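Long-range contacts in endo-1,4-beta-xylanase (Pseudoalteromonas haloplanktis, PDB 2B4F), which hydrolyses internal beta-1,4-xylosidic bonds of xylan as a cold-adapted family 8 glycosidase, and probably also cleaves beta-1,4-glucosidic bonds in cellulose and related glucans: residues Q48-Y53 with H62-I67; Q187-S192 with S202-A207; P274-E279 with V328-G333; S304-A309 with L352-N357. The protein carries 1 engineered substitution. All blocks are in the same frame, centred on the assembly; numbering follows the deposited sequence.

In the fold
The four contacts follow the chain in series, except that interactions 3 and 4 interleave: 304-309 lies between the two segments of interaction 3, and helix 300-318 leads on to strand 329-330. Interaction 1 joins the first two strands of the five-stranded antiparallel sheet and stands apart, its centre about 26 Å from that of interaction 2 and 34 Å from that of interaction 4. Interactions 2, 3 and 4 lie with their centres 20 to 21 Å apart. Interaction 2 belongs to one xylose-binding pocket, whereas interactions 3 and 4 both contribute to another, so the helical body of the enzyme presents sugar-binding surfaces at two places.

Interaction 1 of 4, residues Q48-Y53 with H62-I67; sequences QLYYPY and HYIKAI
I64 and Y50 form the apolar centre of this hairpin: I64 CD1 reaches the edge of the Y50 ring and lies 4.1 Å from Y50 CB, while I64 CG2 meets L49 CB. With CG anti to the backbone N (chi1 172°), the Y50 ring lies over one face of H62 in an offset stack, centroids 4.1 Å apart. P52 covers the other imidazole face, its CA 3.8 Å from the ring centroid. Replacing Y50 by an alanine would probably strip H62 of one stacking partner and leave N98, which bonds the phenol oxygen, without its mate. On the opposite face of the sheet, Y51 CB lies over one face of the Y63 ring, and the K65 chain, bent at chi3 (-69°), lays CE over the centre of one Y51 face and brings NZ to 3.9 Å from the ring centroid, a cation-pi contact. Q48 NE2 lies over the opposite face of Y51 and donates to Y50 O. The backbones pair antiparallel: Y51 and Y63 exchange two hydrogen bonds, and K65 N donates to L49 O at 2.9 Å. At the polar rim a water bridges P52 O and Y63 OH. The hairpin forms one side of a five-stranded sheet with 50-55 as edge strand: helix 93-107 packs against Y50, H62 and I64, helix 379-392 against L49, Y51 and I67, and strand 74-76 continues the sheet beyond 58-66.

Interaction 2 of 4, residues Q187-S192 with S202-A207; sequences QIIRFS and SYHIPA. With XYP (beta-D-xylopyranose), chain B; XYP (beta-D-xylopyranose), chain C.
I189 and Y203 bring the two backbones nearest, their CA atoms 7.1 Å apart, where the extended chain leaving strand 188-189 passes the 3-10 turn that precedes helix 206-215; side chains and one water span the gap. The I189 side chain has CG1 anti to the backbone N (chi1 -169°), which directs CG2 into the angle between Y203 and H204. That methyl lies 3.7 Å from Y203 CB and also sits over one face of the H204 imidazole, 3.9 Å from its centroid in a CH-pi contact. Both imidazole nitrogens of H204 are bonded, ND1 to S232 and NE2 to T199, which fixes the rotation of the ring, and T199 also bonds I189 O. Further along, R190 O lies in the plane of the Y203 ring, 3.6 Å from CD2; this buried carbonyl has no polar partner in the model. The Y203 hydroxyl donates to a water at 2.6 Å, and the water in turn donates to F191 O, tying the phenol to the neighbouring main chain. Y203 OH is also 2.8 Å from O3 of one bound xylose, while F191 CE2 approaches O5 of another at 4.0 Å and S192 OG lies 3.9 Å from C3 of that second sugar. F191, S192 and Y203 line the xylose-binding cleft of a family 8 (alpha/alpha)6 barrel, on the connection between helices 168-182 and 206-215.

Interaction 3 of 4, residues P274-E279 with V328-G333; sequences PGQWYE and VYSYGG. With XYP (beta-D-xylopyranose), chain D.
Q276 folds back on itself to reach S330 and Y331. Its CG stands between the backbone N and the carbonyl carbon (chi1 83°), and a second bend at chi2 carries the amide to S330, where NE2 donates to OG at 3.1 Å with the hydroxyl tilted from the amide plane. The same folding lays CG over one face of the Y331 ring, 4.2 Å from its centroid, and OE1 is engaged by the backbone N of G265. A chi1 of -175° places S330 OG opposite the backbone N and points it at Q276 NE2 and the W277 indole, 3.3 Å from W277 CD1. The indole is held on two sides: P274 CD sits over the centre of one face, and V328 CG1 approaches the opposite face toward its rim, 3.4 Å from CE3. On the other side of the sheet Y278 and Y329 run side by side and point the same way, Y278 CD2 coming to the edge of the Y329 ring, 4.0 Å from Y329 CD1; their hydroxyls are bonded elsewhere, to Q344 and E326. These two residues form an antiparallel hydrogen-bonded pair, Y278 N to Y329 O at 2.8 Å and Y329 N to Y278 O at 3.0 Å. A water further links Q276 O with Y331 N. The chain then reverses through a type I' turn, S330 to G333, which makes a tight hairpin of strands 329-330 and 333-334. G332 O at this turn accepts a 2.8 Å hydrogen bond from xylose O2, and a beta carbon on G332 would collide with that hydroxyl: the hairpin tip is part of a sugar-binding site.

Interaction 4 of 4, residues S304-A309 with L352-N357; sequences SAVNKA and LLASTN. With XYP (beta-D-xylopyranose), chain E; XYP (beta-D-xylopyranose), chain F.
N307 holds T356 through both ends of its amide, and T356 in turn touches a bound xylose. The N307 CG lies opposite the carbonyl carbon (chi1 -73°), which turns the amide toward T356; the two side chains cross at about a right angle. OD1 receives the T356 backbone N at 3.2 Å, in the carbonyl plane and on a lone pair, nearly straight at 164°. ND2 donates to T356 OG1 at 2.9 Å, the hydroxyl lying 22° out of the amide plane. The hydroxyl is thereby placed 3.1 Å from xylose O1, a hydrogen bond in which either oxygen could donate; N357 ND2 adds a weak one to O5 of the same sugar. With an alanine in place of N307, T356 N would probably lose its acceptor and the threonine hydroxyl would be freer to turn away from the sugar. One residue along the helix, K308 O accepts from O2 of a second xylose at 2.7 Å, while K308 NZ bonds N250 and S244.

Behind this first shell, the loop is shaped by an ST turn in which S355 OG accepts from N357 N at 3.1 Å. N357 is also the N-cap of helix 358-369, its OD1 accepting from the backbone N of Q360, which restrains its amide. Deeper in, V306, modelled in two conformers, packs on A354, and both residues also touch helix 283-296. The arrangement joins helix 300-318 to the turn between helices 342-351 and 358-369, where N307, K308, T356 and N357 form part of a xylose-binding pocket.

Interaction 1 of 4, residues Q48-Y53 with H62-I67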
# COMPACT_ATOMS: atom_id res chain seq x y z
N GLN A 48 -11.96 -13.70 -6.45
CA GLN A 48 -10.61 -14.23 -6.66
C GLN A 48 -9.64 -13.25 -7.32
O GLN A 48 -9.93 -12.70 -8.37
CB GLN A 48 -10.68 -15.48 -7.55
CG GLN A 48 -9.34 -16.15 -7.85
CD GLN A 48 -9.47 -17.41 -8.70
OE1 GLN A 48 -10.56 -17.76 -9.12
NE2 GLN A 48 -8.35 -18.07 -8.96
N LEU A 49 -8.46 -13.10 -6.72
CA LEU A 49 -7.34 -12.40 -7.34
C LEU A 49 -6.06 -13.23 -7.47
O LEU A 49 -5.13 -12.81 -8.15
CB LEU A 49 -7.03 -11.12 -6.57
CG LEU A 49 -8.08 -10.03 -6.69
CD1 LEU A 49 -7.80 -8.91 -5.70
CD2 LEU A 49 -8.14 -9.52 -8.13
N TYR A 50 -6.02 -14.38 -6.81
CA TYR A 50 -4.85 -15.27 -6.72
C TYR A 50 -4.98 -16.41 -7.71
O TYR A 50 -5.91 -17.23 -7.63
CB TYR A 50 -4.85 -15.80 -5.28
CG TYR A 50 -3.89 -16.90 -4.87
CD1 TYR A 50 -4.36 -18.18 -4.61
CD2 TYR A 50 -2.56 -16.62 -4.58
CE1 TYR A 50 -3.51 -19.18 -4.14
CE2 TYR A 50 -1.72 -17.59 -4.12
CZ TYR A 50 -2.20 -18.89 -3.90
OH TYR A 50 -1.33 -19.86 -3.42
N TYR A 51 -4.08 -16.46 -8.69
CA TYR A 51 -4.14 -17.39 -9.79
C TYR A 51 -2.83 -18.16 -9.97
O TYR A 51 -1.73 -17.59 -9.83
CB TYR A 51 -4.44 -16.64 -11.09
CG TYR A 51 -5.86 -16.14 -11.17
CD1 TYR A 51 -6.21 -14.92 -10.59
CD2 TYR A 51 -6.85 -16.86 -11.84
CE1 TYR A 51 -7.54 -14.44 -10.65
CE2 TYR A 51 -8.16 -16.40 -11.90
CZ TYR A 51 -8.50 -15.20 -11.30
OH TYR A 51 -9.79 -14.73 -11.36
N PRO A 52 -2.93 -19.46 -10.28
CA PRO A 52 -1.73 -20.25 -10.55
C PRO A 52 -1.13 -19.89 -11.92
O PRO A 52 -1.87 -19.53 -12.86
CB PRO A 52 -2.27 -21.71 -10.54
CG PRO A 52 -3.69 -21.59 -11.03
CD PRO A 52 -4.17 -20.26 -10.41
N TYR A 53 0.19 -19.98 -12.01
CA TYR A 53 0.94 -19.88 -13.26
C TYR A 53 1.58 -21.25 -13.52
O TYR A 53 2.32 -21.80 -12.67
CB TYR A 53 2.00 -18.78 -13.20
CG TYR A 53 2.85 -18.69 -14.44
CD1 TYR A 53 2.28 -18.42 -15.68
CD2 TYR A 53 4.24 -18.88 -14.39
CE1 TYR A 53 3.04 -18.37 -16.82
CE2 TYR A 53 5.01 -18.84 -15.55
CZ TYR A 53 4.41 -18.58 -16.76
OH TYR A 53 5.15 -18.52 -17.93
N HIS A 62 2.28 -18.67 -8.17
CA HIS A 62 0.98 -17.99 -8.19
C HIS A 62 1.23 -16.49 -8.36
O HIS A 62 2.28 -15.99 -7.98
CB HIS A 62 0.18 -18.21 -6.88
CG HIS A 62 -0.62 -19.48 -6.86
ND1 HIS A 62 -0.05 -20.73 -6.96
CD2 HIS A 62 -1.95 -19.69 -6.72
CE1 HIS A 62 -1.00 -21.65 -6.91
NE2 HIS A 62 -2.16 -21.05 -6.76
N TYR A 63 0.24 -15.78 -8.89
CA TYR A 63 0.29 -14.33 -8.96
C TYR A 63 -1.04 -13.71 -8.60
O TYR A 63 -2.07 -14.38 -8.60
CB TYR A 63 0.75 -13.86 -10.33
CG TYR A 63 -0.13 -14.28 -11.49
CD1 TYR A 63 0.04 -15.52 -12.10
CD2 TYR A 63 -1.11 -13.44 -11.99
CE1 TYR A 63 -0.75 -15.91 -13.14
CE2 TYR A 63 -1.89 -13.80 -13.07
CZ TYR A 63 -1.70 -15.03 -13.64
OH TYR A 63 -2.46 -15.42 -14.71
N ILE A 64 -1.00 -12.42 -8.30
CA ILE A 64 -2.18 -11.62 -8.13
C ILE A 64 -2.44 -11.00 -9.50
O ILE A 64 -1.57 -10.32 -10.05
CB ILE A 64 -1.97 -10.54 -7.02
CG1 ILE A 64 -1.75 -11.19 -5.65
CG2 ILE A 64 -3.14 -9.59 -6.96
CD1 ILE A 64 -2.87 -12.20 -5.22
N LYS A 65 -3.62 -11.27 -10.06
CA LYS A 65 -3.97 -10.86 -11.42
C LYS A 65 -4.61 -9.47 -11.38
O LYS A 65 -5.65 -9.28 -10.75
CB LYS A 65 -4.92 -11.88 -12.08
CG LYS A 65 -5.24 -11.59 -13.55
CD LYS A 65 -6.30 -12.53 -14.14
CE LYS A 65 -5.78 -13.94 -14.27
NZ LYS A 65 -6.76 -14.78 -15.02
N ALA A 66 -3.97 -8.50 -12.04
CA ALA A 66 -4.54 -7.17 -12.17
C ALA A 66 -5.51 -7.18 -13.35
O ALA A 66 -5.19 -6.76 -14.45
CB ALA A 66 -3.45 -6.11 -12.32
N ILE A 67 -6.70 -7.69 -13.10
CA ILE A 67 -7.72 -7.83 -14.11
C ILE A 67 -7.97 -6.47 -14.72
O ILE A 67 -8.08 -5.46 -14.02
CB ILE A 67 -8.99 -8.44 -13.50
CG1 ILE A 67 -8.71 -9.91 -13.15
CG2 ILE A 67 -10.16 -8.35 -14.49
CD1 ILE A 67 -9.68 -10.51 -12.19
O HOH W 1 -2.25 -17.90 -15.54

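Interaction 2 of 4, residues Q187-S192 with S202-A207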
# COMPACT_ATOMS: atom_id res chain seq x y z
N GLN A 187 17.51 9.69 0.44
CA GLN A 187 16.73 8.94 1.43
C GLN A 187 15.21 9.13 1.39
O GLN A 187 14.52 8.93 2.39
CB GLN A 187 17.28 9.22 2.84
CG GLN A 187 18.68 8.65 3.01
CD GLN A 187 19.30 9.01 4.35
OE1 GLN A 187 19.34 10.19 4.69
NE2 GLN A 187 19.69 8.00 5.14
N ILE A 188 14.70 9.53 0.21
CA ILE A 188 13.27 9.64 -0.09
C ILE A 188 12.96 8.68 -1.23
O ILE A 188 13.65 8.67 -2.27
CB ILE A 188 12.92 11.07 -0.54
CG1 ILE A 188 13.41 12.12 0.49
CG2 ILE A 188 11.43 11.19 -0.82
CD1 ILE A 188 12.56 12.21 1.73
N ILE A 189 11.92 7.87 -1.05
CA ILE A 189 11.57 6.84 -2.02
C ILE A 189 11.29 7.50 -3.37
O ILE A 189 10.61 8.51 -3.45
CB ILE A 189 10.38 5.97 -1.51
CG1 ILE A 189 10.15 4.73 -2.37
CG2 ILE A 189 9.10 6.78 -1.42
CD1 ILE A 189 11.19 3.66 -2.22
N ARG A 190 11.85 6.91 -4.43
CA ARG A 190 11.65 7.43 -5.79
C ARG A 190 10.32 7.00 -6.38
O ARG A 190 9.83 5.91 -6.11
CB ARG A 190 12.74 6.94 -6.73
CG ARG A 190 14.13 7.54 -6.50
CD ARG A 190 15.21 6.90 -7.37
NE ARG A 190 16.44 7.70 -7.41
CZ ARG A 190 16.64 8.77 -8.17
NH1 ARG A 190 15.71 9.19 -9.02
NH2 ARG A 190 17.79 9.42 -8.10
N PHE A 191 9.75 7.86 -7.23
CA PHE A 191 8.77 7.45 -8.20
C PHE A 191 9.45 6.58 -9.29
O PHE A 191 8.91 5.56 -9.70
CB PHE A 191 8.05 8.65 -8.81
CG PHE A 191 7.09 8.28 -9.89
CD1 PHE A 191 5.82 7.81 -9.58
CD2 PHE A 191 7.48 8.31 -11.21
CE1 PHE A 191 4.96 7.41 -10.56
CE2 PHE A 191 6.62 7.90 -12.21
CZ PHE A 191 5.36 7.47 -11.89
N SER A 192 10.64 6.99 -9.74
CA SER A 192 11.36 6.22 -10.74
C SER A 192 12.87 6.46 -10.68
O SER A 192 13.30 7.55 -10.41
CB SER A 192 10.87 6.60 -12.14
OG SER A 192 11.49 5.76 -13.10
N SER A 202 1.92 8.54 -1.78
CA SER A 202 1.35 7.23 -1.45
C SER A 202 2.38 6.10 -1.23
O SER A 202 2.03 5.04 -0.72
CB SER A 202 0.33 6.82 -2.50
OG SER A 202 0.93 6.32 -3.69
N TYR A 203 3.63 6.33 -1.62
CA TYR A 203 4.69 5.34 -1.43
C TYR A 203 5.30 5.45 -0.03
O TYR A 203 6.11 4.62 0.35
CB TYR A 203 5.81 5.53 -2.46
CG TYR A 203 5.46 5.30 -3.92
CD1 TYR A 203 4.14 5.02 -4.36
CD2 TYR A 203 6.46 5.34 -4.88
CE1 TYR A 203 3.85 4.82 -5.70
CE2 TYR A 203 6.19 5.11 -6.22
CZ TYR A 203 4.89 4.86 -6.63
OH TYR A 203 4.65 4.67 -7.97
N HIS A 204 4.94 6.49 0.71
CA HIS A 204 5.55 6.77 1.98
C HIS A 204 4.82 6.07 3.12
O HIS A 204 3.66 6.33 3.38
CB HIS A 204 5.59 8.26 2.25
CG HIS A 204 6.64 8.97 1.46
ND1 HIS A 204 7.83 9.36 2.02
CD2 HIS A 204 6.69 9.31 0.16
CE1 HIS A 204 8.58 9.92 1.09
NE2 HIS A 204 7.91 9.90 -0.06
N ILE A 205 5.52 5.16 3.79
CA ILE A 205 4.96 4.45 4.95
C ILE A 205 6.03 4.49 6.02
O ILE A 205 6.85 3.57 6.13
CB ILE A 205 4.56 3.00 4.58
CG1 ILE A 205 3.73 2.94 3.29
CG2 ILE A 205 3.75 2.40 5.69
CD1 ILE A 205 4.19 1.89 2.30
N PRO A 206 6.08 5.59 6.75
CA PRO A 206 7.18 5.81 7.70
C PRO A 206 7.44 4.65 8.67
O PRO A 206 8.59 4.28 8.90
CB PRO A 206 6.74 7.10 8.41
CG PRO A 206 5.92 7.83 7.39
CD PRO A 206 5.16 6.74 6.70
N ALA A 207 6.38 4.04 9.19
CA ALA A 207 6.52 2.94 10.14
C ALA A 207 7.25 1.74 9.56
O ALA A 207 7.92 1.03 10.30
CB ALA A 207 5.17 2.53 10.67
C1 XYP B . -0.42 2.02 -9.67
C2 XYP B . 0.67 2.00 -8.61
C3 XYP B . 1.93 2.69 -9.13
C4 XYP B . 2.28 2.33 -10.59
C5 XYP B . 1.02 2.31 -11.46
O2 XYP B . 0.32 2.67 -7.42
O3 XYP B . 3.03 2.42 -8.25
O4 XYP B . 3.18 3.32 -11.00
O5 XYP B . 0.04 1.48 -10.85
C1 XYP C . 7.87 4.65 -15.23
C2 XYP C . 8.71 3.97 -16.29
C3 XYP C . 9.98 4.80 -16.56
C4 XYP C . 9.60 6.26 -16.87
C5 XYP C . 8.74 6.77 -15.72
O2 XYP C . 9.06 2.67 -15.86
O3 XYP C . 10.74 4.18 -17.58
O4 XYP C . 10.73 7.12 -17.03
O5 XYP C . 7.59 5.95 -15.57
O HOH W 2 6.54 4.20 -9.66

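Interaction 3 of 4, residues P274-E279 with V328-G333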
# COMPACT_ATOMS: atom_id res chain seq x y z
N PRO A 274 -2.25 14.16 -14.29
CA PRO A 274 -1.60 15.36 -13.75
C PRO A 274 -1.12 15.13 -12.32
O PRO A 274 -1.79 14.44 -11.55
CB PRO A 274 -2.72 16.42 -13.81
CG PRO A 274 -3.60 15.93 -14.88
CD PRO A 274 -3.63 14.44 -14.72
N GLY A 275 0.03 15.69 -11.98
CA GLY A 275 0.65 15.50 -10.68
C GLY A 275 -0.19 15.90 -9.47
O GLY A 275 -0.04 15.29 -8.40
N GLN A 276 -1.04 16.92 -9.63
CA GLN A 276 -1.76 17.50 -8.50
C GLN A 276 -3.12 16.87 -8.26
O GLN A 276 -3.84 17.27 -7.34
CB GLN A 276 -1.94 19.04 -8.66
CG GLN A 276 -3.11 19.50 -9.55
CD GLN A 276 -2.84 19.37 -11.02
OE1 GLN A 276 -1.73 19.05 -11.43
NE2 GLN A 276 -3.87 19.61 -11.83
N TRP A 277 -3.48 15.88 -9.08
CA TRP A 277 -4.70 15.13 -8.87
C TRP A 277 -4.63 14.30 -7.61
O TRP A 277 -3.63 13.66 -7.35
CB TRP A 277 -4.97 14.20 -10.04
CG TRP A 277 -5.63 14.87 -11.20
CD1 TRP A 277 -5.70 16.23 -11.47
CD2 TRP A 277 -6.31 14.22 -12.27
NE1 TRP A 277 -6.39 16.44 -12.65
CE2 TRP A 277 -6.77 15.22 -13.16
CE3 TRP A 277 -6.55 12.88 -12.59
CZ2 TRP A 277 -7.49 14.92 -14.31
CZ3 TRP A 277 -7.28 12.59 -13.74
CH2 TRP A 277 -7.73 13.61 -14.59
N TYR A 278 -5.69 14.38 -6.80
CA TYR A 278 -6.04 13.33 -5.88
C TYR A 278 -6.72 12.25 -6.70
O TYR A 278 -7.81 12.45 -7.20
CB TYR A 278 -6.96 13.84 -4.78
CG TYR A 278 -7.59 12.78 -3.93
CD1 TYR A 278 -6.95 12.27 -2.81
CD2 TYR A 278 -8.87 12.29 -4.23
CE1 TYR A 278 -7.56 11.31 -2.01
CE2 TYR A 278 -9.47 11.33 -3.46
CZ TYR A 278 -8.82 10.84 -2.36
OH TYR A 278 -9.46 9.88 -1.62
N GLU A 279 -6.02 11.14 -6.89
CA GLU A 279 -6.46 10.08 -7.76
C GLU A 279 -6.14 8.72 -7.12
O GLU A 279 -6.01 8.63 -5.91
CB GLU A 279 -5.88 10.25 -9.18
CG GLU A 279 -4.38 10.51 -9.29
CD GLU A 279 -3.56 9.56 -8.45
OE1 GLU A 279 -3.15 8.50 -9.00
OE2 GLU A 279 -3.39 9.86 -7.25
N VAL A 328 -11.68 11.11 -8.11
CA VAL A 328 -10.63 12.03 -8.52
C VAL A 328 -11.01 13.50 -8.28
O VAL A 328 -12.09 13.98 -8.69
CB VAL A 328 -10.29 11.84 -10.03
CG1 VAL A 328 -9.19 12.83 -10.47
CG2 VAL A 328 -9.85 10.41 -10.34
N TYR A 329 -10.14 14.22 -7.58
CA TYR A 329 -10.30 15.65 -7.37
C TYR A 329 -9.03 16.34 -7.82
O TYR A 329 -7.93 15.76 -7.71
CB TYR A 329 -10.61 15.97 -5.91
CG TYR A 329 -12.01 15.58 -5.50
CD1 TYR A 329 -12.27 14.33 -4.95
CD2 TYR A 329 -13.09 16.45 -5.69
CE1 TYR A 329 -13.55 13.96 -4.60
CE2 TYR A 329 -14.38 16.09 -5.33
CZ TYR A 329 -14.60 14.82 -4.80
OH TYR A 329 -15.85 14.40 -4.45
N SER A 330 -9.18 17.56 -8.35
CA SER A 330 -8.05 18.44 -8.67
C SER A 330 -8.38 19.85 -8.19
O SER A 330 -9.40 20.43 -8.57
CB SER A 330 -7.81 18.46 -10.17
OG SER A 330 -6.65 19.22 -10.48
N TYR A 331 -7.50 20.38 -7.34
CA TYR A 331 -7.68 21.69 -6.74
C TYR A 331 -9.07 21.84 -6.06
O TYR A 331 -9.70 22.90 -6.12
CB TYR A 331 -7.51 22.78 -7.81
CG TYR A 331 -6.14 22.97 -8.39
CD1 TYR A 331 -5.06 23.28 -7.57
CD2 TYR A 331 -5.93 22.91 -9.78
CE1 TYR A 331 -3.81 23.49 -8.10
CE2 TYR A 331 -4.67 23.12 -10.32
CZ TYR A 331 -3.62 23.42 -9.46
OH TYR A 331 -2.38 23.66 -9.96
N GLY A 332 -9.52 20.76 -5.41
CA GLY A 332 -10.84 20.71 -4.79
C GLY A 332 -12.05 20.49 -5.69
O GLY A 332 -13.19 20.43 -5.21
N GLY A 333 -11.83 20.34 -6.99
CA GLY A 333 -12.91 20.17 -7.94
C GLY A 333 -13.01 18.75 -8.48
O GLY A 333 -12.02 18.16 -8.89
C1 XYP D . -13.63 24.93 -2.72
C2 XYP D . -13.66 23.97 -3.87
C3 XYP D . -12.71 24.42 -4.96
C4 XYP D . -13.05 25.85 -5.38
C5 XYP D . -13.03 26.75 -4.14
O2 XYP D . -13.31 22.66 -3.46
O3 XYP D . -12.84 23.54 -6.05
O4 XYP D . -12.13 26.31 -6.36
O5 XYP D . -13.87 26.21 -3.12
O HOH W 3 -4.99 19.26 -6.01

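Interaction 4 of 4, residues S304-A309 with L352-N357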
# COMPACT_ATOMS: atom_id res chain seq x y z
N SER A 304 -4.37 16.08 12.02
CA SER A 304 -4.73 17.18 11.15
C SER A 304 -4.91 16.70 9.70
O SER A 304 -5.88 17.05 9.03
CB SER A 304 -3.65 18.27 11.24
OG SER A 304 -4.00 19.33 10.39
N ALA A 305 -3.98 15.88 9.23
CA ALA A 305 -4.02 15.38 7.87
C ALA A 305 -5.31 14.63 7.60
O ALA A 305 -5.99 14.91 6.64
CB ALA A 305 -2.82 14.48 7.59
N VAL A 306 -5.63 13.67 8.44
CA VAL A 306 -6.81 12.84 8.19
C VAL A 306 -8.10 13.62 8.46
O VAL A 306 -9.03 13.55 7.67
CB VAL A 306 -6.77 11.47 8.92
CG1 VAL A 306 -5.46 10.75 8.59
CG2 VAL A 306 -6.95 11.61 10.41
N ASN A 307 -8.14 14.38 9.56
CA ASN A 307 -9.36 15.13 9.91
C ASN A 307 -9.76 16.07 8.78
O ASN A 307 -10.93 16.15 8.40
CB ASN A 307 -9.20 15.91 11.23
CG ASN A 307 -9.20 15.02 12.46
OD1 ASN A 307 -9.73 13.91 12.45
ND2 ASN A 307 -8.63 15.53 13.55
N LYS A 308 -8.79 16.77 8.21
CA LYS A 308 -9.07 17.70 7.14
C LYS A 308 -9.38 17.00 5.82
O LYS A 308 -10.20 17.48 5.07
CB LYS A 308 -7.91 18.69 6.95
CG LYS A 308 -7.77 19.64 8.16
CD LYS A 308 -6.37 20.23 8.33
CE LYS A 308 -5.91 21.15 7.21
NZ LYS A 308 -6.87 22.26 6.84
N ALA A 309 -8.70 15.90 5.53
CA ALA A 309 -8.96 15.22 4.25
C ALA A 309 -10.34 14.55 4.26
O ALA A 309 -11.10 14.70 3.34
CB ALA A 309 -7.87 14.21 3.95
N LEU A 352 -9.00 6.40 9.68
CA LEU A 352 -9.65 6.64 10.98
C LEU A 352 -8.79 6.33 12.20
O LEU A 352 -9.04 6.87 13.28
CB LEU A 352 -10.97 5.87 11.07
CG LEU A 352 -12.02 6.28 10.04
CD1 LEU A 352 -13.16 5.25 10.07
CD2 LEU A 352 -12.52 7.70 10.29
N LEU A 353 -7.77 5.48 12.04
CA LEU A 353 -6.81 5.22 13.12
C LEU A 353 -6.01 6.47 13.55
O LEU A 353 -5.35 6.44 14.57
CB LEU A 353 -5.86 4.08 12.74
CG LEU A 353 -6.51 2.69 12.59
CD1 LEU A 353 -5.57 1.69 11.89
CD2 LEU A 353 -6.94 2.13 13.94
N ALA A 354 -6.10 7.55 12.78
CA ALA A 354 -5.52 8.84 13.14
C ALA A 354 -6.59 9.93 13.35
O ALA A 354 -6.25 11.07 13.66
CB ALA A 354 -4.52 9.27 12.08
N SER A 355 -7.87 9.60 13.14
CA SER A 355 -8.96 10.57 13.30
C SER A 355 -9.34 10.78 14.77
O SER A 355 -9.29 9.85 15.58
CB SER A 355 -10.20 10.11 12.54
OG SER A 355 -11.31 10.98 12.80
N THR A 356 -9.71 12.03 15.09
CA THR A 356 -10.21 12.38 16.43
C THR A 356 -11.68 12.77 16.39
O THR A 356 -12.19 13.40 17.32
CB THR A 356 -9.38 13.52 17.06
OG1 THR A 356 -9.44 14.69 16.25
CG2 THR A 356 -7.91 13.16 17.11
N ASN A 357 -12.37 12.41 15.30
CA ASN A 357 -13.75 12.77 15.11
C ASN A 357 -14.67 11.56 15.01
O ASN A 357 -14.71 10.89 13.98
CB ASN A 357 -13.92 13.65 13.88
CG ASN A 357 -15.25 14.36 13.87
OD1 ASN A 357 -16.30 13.76 13.62
ND2 ASN A 357 -15.23 15.66 14.19
O1 XYP E . -11.41 16.75 17.51
C1 XYP E . -11.79 17.47 16.34
C2 XYP E . -10.62 18.23 15.79
C3 XYP E . -11.11 19.10 14.63
C4 XYP E . -11.90 18.29 13.59
C5 XYP E . -12.77 17.22 14.25
O2 XYP E . -10.00 19.02 16.78
O3 XYP E . -9.99 19.70 14.03
O4 XYP E . -12.79 19.13 12.88
O5 XYP E . -12.19 16.60 15.39
C1 XYP F . -13.21 20.69 6.54
C2 XYP F . -12.57 20.37 5.20
C3 XYP F . -12.66 21.56 4.26
C4 XYP F . -14.11 22.07 4.18
C5 XYP F . -14.72 22.20 5.57
O2 XYP F . -11.22 19.99 5.40
O3 XYP F . -12.18 21.22 2.97
O4 XYP F . -14.19 23.23 3.52
O5 XYP F . -14.51 21.07 6.40